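Local coordinates for concanavalin A-like lectin protein kinase family protein (Theobroma cacao, PDB 6CTH) that probably transfers phosphate from ATP to protein substrates through its kinase domain, here held with an inhibitor and a magnesium ion, at residues 137-142 / 155-160. Residues are numbered along the deposited sequence; the frame is centred on the assembly and turned at random.
With MG (magnesium ion), chain C.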
loop_
_atom_site.group_PDB
_atom_site.type_symbol
_atom_site.label_atom_id
_atom_site.label_comp_id
_atom_site.label_asym_id
_atom_site.label_seq_id
_atom_site.Cartn_x
_atom_site.Cartn_y
_atom_site.Cartn_z
ATOM N N VAL A 137 -13.575 4.689 5.481
ATOM C CA VAL A 137 -12.267 4.587 6.116
ATOM C C VAL A 137 -11.273 5.217 5.150
ATOM O O VAL A 137 -11.181 4.822 3.995
ATOM C CB VAL A 137 -11.887 3.147 6.380
ATOM C CG1 VAL A 137 -10.459 3.019 6.884
ATOM C CG2 VAL A 137 -12.838 2.575 7.414
ATOM N N LEU A 138 -10.534 6.194 5.645
ATOM C CA LEU A 138 -9.455 6.792 4.861
ATOM C C LEU A 138 -8.210 6.162 5.399
ATOM O O LEU A 138 -7.996 6.167 6.604
ATOM C CB LEU A 138 -9.404 8.301 5.070
ATOM C CG LEU A 138 -10.655 9.044 4.660
ATOM C CD1 LEU A 138 -10.457 10.534 4.889
ATOM C CD2 LEU A 138 -10.971 8.789 3.214
ATOM N N HIS A 139 -7.441 5.536 4.525
ATOM C CA HIS A 139 -6.273 4.751 4.926
ATOM C C HIS A 139 -5.083 5.627 5.358
ATOM O O HIS A 139 -4.453 5.386 6.427
ATOM C CB HIS A 139 -5.879 3.844 3.757
ATOM C CG HIS A 139 -4.772 2.900 4.075
ATOM N ND1 HIS A 139 -3.432 3.305 4.177
ATOM C CD2 HIS A 139 -4.797 1.580 4.382
ATOM C CE1 HIS A 139 -2.695 2.247 4.492
ATOM N NE2 HIS A 139 -3.503 1.195 4.647
ATOM N N ARG A 140 -4.738 6.572 4.497
ATOM C CA ARG A 140 -3.714 7.568 4.774
ATOM C C ARG A 140 -2.267 7.116 4.650
ATOM O O ARG A 140 -1.359 7.915 4.837
ATOM C CB ARG A 140 -3.980 8.248 6.113
ATOM C CG ARG A 140 -5.270 9.045 6.109
ATOM C CD ARG A 140 -5.534 9.709 7.440
ATOM N NE ARG A 140 -4.604 10.798 7.695
ATOM C CZ ARG A 140 -3.982 10.994 8.850
ATOM N NH1 ARG A 140 -4.185 10.170 9.864
ATOM N NH2 ARG A 140 -3.154 12.014 8.990
ATOM N N ASP A 141 -2.047 5.855 4.310
ATOM C CA ASP A 141 -0.673 5.390 4.098
ATOM C C ASP A 141 -0.553 4.297 3.069
ATOM O O ASP A 141 0.149 3.287 3.256
ATOM C CB ASP A 141 -0.043 5.007 5.411
ATOM C CG ASP A 141 1.497 5.049 5.379
ATOM O OD1 ASP A 141 2.082 5.661 4.468
ATOM O OD2 ASP A 141 2.080 4.498 6.331
ATOM N N ILE A 142 -1.240 4.487 1.969
ATOM C CA ILE A 142 -1.141 3.565 0.889
ATOM C C ILE A 142 0.262 3.643 0.265
ATOM O O ILE A 142 0.638 4.715 -0.192
ATOM C CB ILE A 142 -2.243 3.830 -0.122
ATOM C CG1 ILE A 142 -3.617 3.528 0.517
ATOM C CG2 ILE A 142 -2.026 3.030 -1.379
ATOM C CD1 ILE A 142 -4.771 4.182 -0.241
ATOM N N ALA A 155 -3.038 -9.696 -3.622
ATOM C CA ALA A 155 -2.599 -8.574 -2.767
ATOM C C ALA A 155 -3.558 -8.257 -1.630
ATOM O O ALA A 155 -4.796 -8.338 -1.830
ATOM C CB ALA A 155 -2.388 -7.360 -3.612
ATOM N N LYS A 156 -3.031 -7.964 -0.438
ATOM C CA LYS A 156 -3.800 -7.519 0.712
ATOM C C LYS A 156 -3.206 -6.246 1.278
ATOM O O LYS A 156 -2.039 -6.232 1.642
ATOM C CB LYS A 156 -3.850 -8.588 1.803
ATOM C CG LYS A 156 -4.755 -9.777 1.477
ATOM C CD LYS A 156 -4.768 -10.864 2.553
ATOM C CE LYS A 156 -5.867 -11.891 2.306
ATOM N NZ LYS A 156 -7.150 -11.510 2.987
ATOM N N LEU A 157 -4.003 -5.192 1.374
ATOM C CA LEU A 157 -3.573 -3.931 1.917
ATOM C C LEU A 157 -3.679 -3.988 3.422
ATOM O O LEU A 157 -4.636 -4.504 3.994
ATOM C CB LEU A 157 -4.409 -2.812 1.328
ATOM C CG LEU A 157 -4.214 -1.433 1.901
ATOM C CD1 LEU A 157 -2.831 -0.906 1.528
ATOM C CD2 LEU A 157 -5.266 -0.480 1.368
ATOM N N GLY A 158 -2.638 -3.525 4.099
ATOM C CA GLY A 158 -2.642 -3.411 5.534
ATOM C C GLY A 158 -2.111 -2.087 6.014
ATOM O O GLY A 158 -1.975 -1.144 5.235
ATOM N N ASP A 159 -1.717 -2.094 7.287
ATOM C CA ASP A 159 -1.281 -0.918 8.057
ATOM C C ASP A 159 -2.332 0.159 8.184
ATOM O O ASP A 159 -2.350 1.131 7.398
ATOM C CB ASP A 159 -0.012 -0.257 7.415
ATOM C CG ASP A 159 0.527 0.925 8.230
ATOM O OD1 ASP A 159 0.252 1.020 9.438
ATOM O OD2 ASP A 159 1.197 1.770 7.582
ATOM N N PHE A 160 -3.131 0.049 9.228
ATOM C CA PHE A 160 -4.184 1.005 9.555
ATOM C C PHE A 160 -3.816 1.952 10.695
ATOM O O PHE A 160 -4.683 2.566 11.303
ATOM C CB PHE A 160 -5.489 0.243 9.819
ATOM C CG PHE A 160 -5.863 -0.584 8.631
ATOM C CD1 PHE A 160 -6.524 -0.039 7.595
ATOM C CD2 PHE A 160 -5.499 -1.940 8.596
ATOM C CE1 PHE A 160 -6.829 -0.775 6.447
ATOM C CE2 PHE A 160 -5.834 -2.701 7.468
ATOM C CZ PHE A 160 -6.420 -2.099 6.390
HETATM MG MG MG C . 2.079 3.635 8.131
HETATM O O HOH W 1 -2.569 3.837 7.901
HETATM O O HOH W 2 2.044 3.001 10.244
HETATM O O HOH W 3 3.794 2.671 7.668
HETATM O O HOH W 4 3.055 5.347 8.809
HETATM O O HOH W 5 0.181 4.385 8.655
#
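H139 turns an edge of its imidazole toward the face of F160, an offset edge-to-face pair with CD2 3.7 Å from F160 CE1 and planes at 64°, while L157 CD2 packs against the same H139 carbon. With CG anti to the backbone N (chi1 -175°), the ring reaches across to the DFG motif starting at D159. H139 NE2 donates to G158 O at 2.9 Å; this oxygen lies in the imidazole plane, whereas the donor stands above the carbonyl plane. H139 ND1 accepts from D141 N at 2.9 Å. Gripped at both nitrogens, the ring is fixed in rotation, and this HRD-motif histidine ties the catalytic loop to the residue just before DFG. Water 1 links H139 O to the D159 carbonyl, donating to both. The D141 and D159 carboxylates, their planes 70° apart, share the magnesium ion: D141 OD2 binds it at 2.0 Å and D159 OD2 at 2.1 Å, and four waters complete six ligands. D141 OD1 is hydrogen-bonded to T180 OG1, and the inhibitor touches G158 and D159. I142 and L157 pack on helix 112-132, helix 196-212 also touches I142, and strands 136-138 and 155-157 pair antiparallel with strands 164-166 and 147-149, respectively.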